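Local coordinates for protein CytC3 (Streptomyces, PDB 3GJA) that is a nonheme iron halogenase that probably chlorinates an unactivated carbon of an amino acid in the biosynthesis of a bacterial natural product, at residues Ser92-Asn97 against Tyr260-Val265; Asp116-Ala121 against Thr238-Leu243. All coordinates share one frame; numbering follows the deposited sequence.

Interaction 1 of 2, residues Ser92-Asn97 against Tyr260-Val265; sequences SLIGRN and YVPTQV
Asn97 and Ile94 meet Pro262 and Thr263 where helix 84-94 gives way to strand 98-108, a buried helix-to-strand junction that packs against the C-terminal end of strand 253-262. These two strands are antiparallel neighbours in the main sheet of the cupin-type barrel expected of the phytanoyl-CoA dioxygenase family. The polar part of the contact lengthens their ladder: beyond the backbone bonding of Val261 with Leu99, Thr263 N donates to Asn97 O over 3.1 Å, meeting the oxygen 22° out of the carbonyl plane. Pro262 CA lies beside the same oxygen at 3.5 Å in a CA-H...O contact, so one carbonyl receives both a conventional and a weaker donor. Past this point the strand is finished by a type I turn from Pro262 to Val265, closed by Val265 N donating to Pro262 O at 2.9 Å.

The apolar part comes from Ile94, whose CG1 branch sits between the backbone N and the carbonyl carbon (chi1 58°). Extended from there, the branch brings CD1 against the CD corner of the Pro262 ring, 3.6 Å away, the two side chains crossing at about a right angle. Immediately afterwards Gly95, with positive phi, takes the chain out of the helix; a side chain there would collide with the preceding carbonyl oxygen. The amide of Asn97 is engaged by another part of the chain, its OD1 accepting from Val294 N. That leaves the CB of Asn97 to rest against Thr263, 3.6 Å from OG1 and 3.9 Å from CG2.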
loop_
_atom_site.group_PDB
_atom_site.type_symbol
_atom_site.label_atom_id
_atom_site.label_comp_id
_atom_site.label_asym_id
_atom_site.label_seq_id
_atom_site.Cartn_x
_atom_site.Cartn_y
_atom_site.Cartn_z
ATOM N N SER A 92 11.516 5.313 8.556
ATOM C CA SER A 92 12.928 4.989 8.700
ATOM C C SER A 92 13.539 4.727 7.323
ATOM O O SER A 92 14.760 4.755 7.162
ATOM C CB SER A 92 13.104 3.730 9.546
ATOM O OG SER A 92 12.355 3.804 10.740
ATOM N N LEU A 93 12.688 4.474 6.334
ATOM C CA LEU A 93 13.152 4.164 4.989
ATOM C C LEU A 93 13.162 5.327 4.016
ATOM O O LEU A 93 14.140 5.533 3.299
ATOM C CB LEU A 93 12.303 3.033 4.401
ATOM C CG LEU A 93 12.640 1.567 4.704
ATOM C CD1 LEU A 93 13.189 1.396 6.094
ATOM C CD2 LEU A 93 11.381 0.734 4.506
ATOM N N ILE A 94 12.078 6.089 3.979
ATOM C CA ILE A 94 12.001 7.202 3.046
ATOM C C ILE A 94 11.717 8.573 3.663
ATOM O O ILE A 94 11.393 9.520 2.944
ATOM C CB ILE A 94 10.956 6.911 1.950
ATOM C CG1 ILE A 94 9.586 6.654 2.580
ATOM C CG2 ILE A 94 11.388 5.688 1.140
ATOM C CD1 ILE A 94 8.467 6.525 1.564
ATOM N N GLY A 95 11.831 8.678 4.986
ATOM C CA GLY A 95 11.615 9.963 5.634
ATOM C C GLY A 95 10.362 10.107 6.474
ATOM O O GLY A 95 9.343 9.474 6.197
ATOM N N ARG A 96 10.432 10.960 7.495
ATOM C CA ARG A 96 9.298 11.179 8.389
ATOM C C ARG A 96 8.188 12.070 7.848
ATOM O O ARG A 96 7.115 12.137 8.436
ATOM C CB ARG A 96 9.773 11.714 9.737
ATOM C CG ARG A 96 10.182 10.621 10.705
ATOM C CD ARG A 96 11.397 9.867 10.212
ATOM N NE ARG A 96 11.805 8.829 11.156
ATOM C CZ ARG A 96 12.947 8.152 11.076
ATOM N NH1 ARG A 96 13.806 8.402 10.092
ATOM N NH2 ARG A 96 13.231 7.222 11.979
ATOM N N ASN A 97 8.436 12.767 6.747
ATOM C CA ASN A 97 7.382 13.585 6.160
ATOM C C ASN A 97 6.700 12.647 5.166
ATOM O O ASN A 97 6.951 12.708 3.966
ATOM C CB ASN A 97 7.971 14.818 5.461
ATOM C CG ASN A 97 8.632 15.781 6.441
ATOM O OD1 ASN A 97 8.105 16.045 7.525
ATOM N ND2 ASN A 97 9.785 16.319 6.058
ATOM N N TYR A 260 3.006 4.362 0.391
ATOM C CA TYR A 260 3.560 5.623 0.861
ATOM C C TYR A 260 4.616 6.251 -0.028
ATOM O O TYR A 260 5.330 5.572 -0.765
ATOM C CB TYR A 260 4.146 5.446 2.262
ATOM C CG TYR A 260 3.159 4.895 3.260
ATOM C CD1 TYR A 260 2.776 3.552 3.223
ATOM C CD2 TYR A 260 2.583 5.721 4.226
ATOM C CE1 TYR A 260 1.841 3.044 4.123
ATOM C CE2 TYR A 260 1.647 5.225 5.130
ATOM C CZ TYR A 260 1.277 3.886 5.072
ATOM O OH TYR A 260 0.329 3.405 5.943
ATOM N N VAL A 261 4.717 7.566 0.085
ATOM C CA VAL A 261 5.656 8.343 -0.690
ATOM C C VAL A 261 5.953 9.626 0.107
ATOM O O VAL A 261 5.065 10.173 0.765
ATOM C CB VAL A 261 5.020 8.665 -2.060
ATOM C CG1 VAL A 261 4.265 9.989 -2.005
ATOM C CG2 VAL A 261 6.067 8.635 -3.133
ATOM N N PRO A 262 7.214 10.096 0.096
ATOM C CA PRO A 262 7.544 11.320 0.837
ATOM C C PRO A 262 6.864 12.532 0.210
ATOM O O PRO A 262 6.511 12.499 -0.967
ATOM C CB PRO A 262 9.073 11.376 0.754
ATOM C CG PRO A 262 9.366 10.696 -0.533
ATOM C CD PRO A 262 8.425 9.507 -0.497
ATOM N N THR A 263 6.675 13.587 1.001
ATOM C CA THR A 263 6.006 14.819 0.556
ATOM C C THR A 263 6.519 15.463 -0.742
ATOM O O THR A 263 5.759 16.087 -1.482
ATOM C CB THR A 263 6.055 15.899 1.666
ATOM O OG1 THR A 263 7.400 16.029 2.151
ATOM C CG2 THR A 263 5.133 15.531 2.821
ATOM N N GLN A 264 7.809 15.328 -1.000
ATOM C CA GLN A 264 8.424 15.895 -2.192
ATOM C C GLN A 264 7.895 15.242 -3.462
ATOM O O GLN A 264 8.066 15.769 -4.565
ATOM C CB GLN A 264 9.928 15.698 -2.107
ATOM C CG GLN A 264 10.317 14.824 -0.917
ATOM C CD GLN A 264 11.220 13.698 -1.316
ATOM O OE1 GLN A 264 11.629 12.894 -0.488
ATOM N NE2 GLN A 264 11.542 13.629 -2.601
ATOM N N VAL A 265 7.248 14.091 -3.307
ATOM C CA VAL A 265 6.715 13.376 -4.456
ATOM C C VAL A 265 5.353 13.890 -4.900
ATOM O O VAL A 265 4.507 14.249 -4.077
ATOM C CB VAL A 265 6.608 11.868 -4.157
ATOM C CG1 VAL A 265 5.951 11.138 -5.333
ATOM C CG2 VAL A 265 7.988 11.308 -3.880
#

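Interaction 2 of 2, residues Asp116-Ala121 against Thr238-Leu243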
loop_
_atom_site.group_PDB
_atom_site.type_symbol
_atom_site.label_atom_id
_atom_site.label_comp_id
_atom_site.label_asym_id
_atom_site.label_seq_id
_atom_site.Cartn_x
_atom_site.Cartn_y
_atom_site.Cartn_z
ATOM N N ASP A 116 4.367 -15.072 -12.311
ATOM C CA ASP A 116 5.787 -15.329 -12.491
ATOM C C ASP A 116 6.536 -14.098 -11.989
ATOM O O ASP A 116 5.924 -13.063 -11.729
ATOM C CB ASP A 116 6.098 -15.573 -13.967
ATOM C CG ASP A 116 7.373 -16.377 -14.172
ATOM O OD1 ASP A 116 8.166 -16.513 -13.213
ATOM O OD2 ASP A 116 7.585 -16.867 -15.298
ATOM N N TRP A 117 7.852 -14.216 -11.849
ATOM C CA TRP A 117 8.688 -13.115 -11.372
ATOM C C TRP A 117 8.573 -11.866 -12.242
ATOM O O TRP A 117 8.752 -11.927 -13.459
ATOM C CB TRP A 117 10.154 -13.561 -11.306
ATOM C CG TRP A 117 10.407 -14.629 -10.281
ATOM C CD1 TRP A 117 10.582 -15.963 -10.509
ATOM C CD2 TRP A 117 10.485 -14.450 -8.861
ATOM N NE1 TRP A 117 10.766 -16.630 -9.317
ATOM C CE2 TRP A 117 10.710 -15.726 -8.290
ATOM C CE3 TRP A 117 10.385 -13.338 -8.017
ATOM C CZ2 TRP A 117 10.837 -15.918 -6.914
ATOM C CZ3 TRP A 117 10.512 -13.531 -6.643
ATOM C CH2 TRP A 117 10.736 -14.813 -6.108
ATOM N N HIS A 118 8.287 -10.731 -11.609
ATOM C CA HIS A 118 8.136 -9.475 -12.340
ATOM C C HIS A 118 8.249 -8.248 -11.440
ATOM O O HIS A 118 8.289 -8.357 -10.214
ATOM C CB HIS A 118 6.771 -9.427 -13.022
ATOM C CG HIS A 118 5.630 -9.290 -12.062
ATOM N ND1 HIS A 118 5.238 -10.309 -11.220
ATOM C CD2 HIS A 118 4.824 -8.238 -11.780
ATOM C CE1 HIS A 118 4.240 -9.891 -10.461
ATOM N NE2 HIS A 118 3.970 -8.638 -10.781
ATOM N N GLN A 119 8.287 -7.075 -12.066
ATOM C CA GLN A 119 8.365 -5.816 -11.340
ATOM C C GLN A 119 7.154 -4.967 -11.709
ATOM O O GLN A 119 7.009 -4.537 -12.860
ATOM C CB GLN A 119 9.637 -5.066 -11.705
ATOM C CG GLN A 119 10.891 -5.833 -11.411
ATOM C CD GLN A 119 12.133 -5.021 -11.680
ATOM O OE1 GLN A 119 12.489 -4.133 -10.905
ATOM N NE2 GLN A 119 12.796 -5.312 -12.789
ATOM N N ALA A 120 6.280 -4.734 -10.736
ATOM C CA ALA A 120 5.087 -3.937 -10.976
ATOM C C ALA A 120 5.471 -2.463 -11.134
ATOM O O ALA A 120 6.496 -2.025 -10.618
ATOM C CB ALA A 120 4.106 -4.115 -9.823
ATOM N N ALA A 121 4.647 -1.707 -11.854
ATOM C CA ALA A 121 4.896 -0.287 -12.085
ATOM C C ALA A 121 3.770 0.542 -11.466
ATOM O O ALA A 121 2.732 -0.003 -11.090
ATOM C CB ALA A 121 4.981 -0.018 -13.582
ATOM N N THR A 238 9.678 -3.915 -6.515
ATOM C CA THR A 238 10.610 -4.975 -6.157
ATOM C C THR A 238 10.264 -6.273 -6.879
ATOM O O THR A 238 9.096 -6.622 -7.035
ATOM C CB THR A 238 10.607 -5.232 -4.638
ATOM O OG1 THR A 238 11.058 -4.051 -3.964
ATOM C CG2 THR A 238 11.519 -6.397 -4.284
ATOM N N MET A 239 11.292 -6.980 -7.319
ATOM C CA MET A 239 11.114 -8.246 -8.016
ATOM C C MET A 239 10.295 -9.190 -7.149
ATOM O O MET A 239 10.651 -9.452 -6.007
ATOM C CB MET A 239 12.479 -8.880 -8.293
ATOM C CG MET A 239 12.425 -10.154 -9.121
ATOM S SD MET A 239 11.841 -9.820 -10.783
ATOM C CE MET A 239 13.276 -9.053 -11.487
ATOM N N HIS A 240 9.189 -9.699 -7.675
ATOM C CA HIS A 240 8.392 -10.628 -6.894
ATOM C C HIS A 240 7.498 -11.504 -7.754
ATOM O O HIS A 240 7.278 -11.227 -8.935
ATOM C CB HIS A 240 7.533 -9.886 -5.867
ATOM C CG HIS A 240 6.284 -9.300 -6.438
ATOM N ND1 HIS A 240 6.275 -8.139 -7.177
ATOM C CD2 HIS A 240 4.997 -9.721 -6.383
ATOM C CE1 HIS A 240 5.037 -7.866 -7.552
ATOM N NE2 HIS A 240 4.242 -8.811 -7.084
ATOM N N ALA A 241 6.989 -12.562 -7.132
ATOM C CA ALA A 241 6.099 -13.512 -7.779
ATOM C C ALA A 241 5.042 -13.906 -6.754
ATOM O O ALA A 241 5.015 -13.371 -5.653
ATOM C CB ALA A 241 6.886 -14.742 -8.227
ATOM N N SER A 242 4.172 -14.837 -7.113
ATOM C CA SER A 242 3.146 -15.293 -6.187
ATOM C C SER A 242 2.741 -16.712 -6.555
ATOM O O SER A 242 2.733 -17.087 -7.725
ATOM C CB SER A 242 1.922 -14.370 -6.228
ATOM O OG SER A 242 1.304 -14.391 -7.504
ATOM N N LEU A 243 2.416 -17.500 -5.541
ATOM C CA LEU A 243 2.022 -18.886 -5.732
ATOM C C LEU A 243 0.546 -18.984 -6.091
ATOM O O LEU A 243 -0.223 -18.052 -5.856
ATOM C CB LEU A 243 2.274 -19.672 -4.439
ATOM C CG LEU A 243 3.721 -19.977 -4.031
ATOM C CD1 LEU A 243 3.736 -20.487 -2.602
ATOM C CD2 LEU A 243 4.334 -21.027 -4.967
HETATM O O HOH W 1 7.033 -5.366 -8.066
#
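The imidazoles of His118 and His240 lean together obliquely, their centroids 4.4 Å apart and their planes at 49°, with His118 NE2 3.5 Å from His240 CE1. Both side chains leave the same face of a short antiparallel bridge, a hydrogen-bonded pair in which His118 N donates to His240 O (2.9 Å) and His240 N to His118 O (3.0 Å). Matching first torsions, with CG between the backbone N and the carbonyl carbon (chi1 70° and 80°), bring the rings together. Each is also tied to the backbone two residues earlier: His118 ND1 donates to Asp116 O at 2.9 Å, His240 ND1 in its ring plane to Thr238 O. A water accepts from Ala120 N, donates to Thr238 O and bonds His240 ND1. His118-Gln119-Ala120 fits the His-X-Ala motif of nonheme iron halogenases, where alanine replaces the usual carboxylate ligand; by analogy both histidines probably bind the iron. An alanine in place of His118 would be likely to leave Asp116 O without its imidazole donor, uncover one face of the His240 ring and cost the site a probable iron ligand. Beside the bridge, Ala241 CB sits over the six-membered ring of Trp117, 3.8 Å from its centroid, in a CH-pi contact. Met239 CG approaches the same indole obliquely, 3.9 Å from Trp117 CE3.

Interaction 1 pins the end of helix 84-94 and the approach to strand 98-108 against the end of strand 253-262, whereas interaction 2 brings together the histidines that probably form the iron site. Their centres are 23 Å apart and their nearest atoms about 10 Å, with no direct touch. Along the chain they are nested: strand 240-242 is followed by strand 253-262, and both partners of interaction 2 fall within the loop that interaction 1 closes. An acetate, probably from crystallisation, lies about 4 Å from the side chain of His240, and acetate likewise lies about 4 Å from that of Ile94.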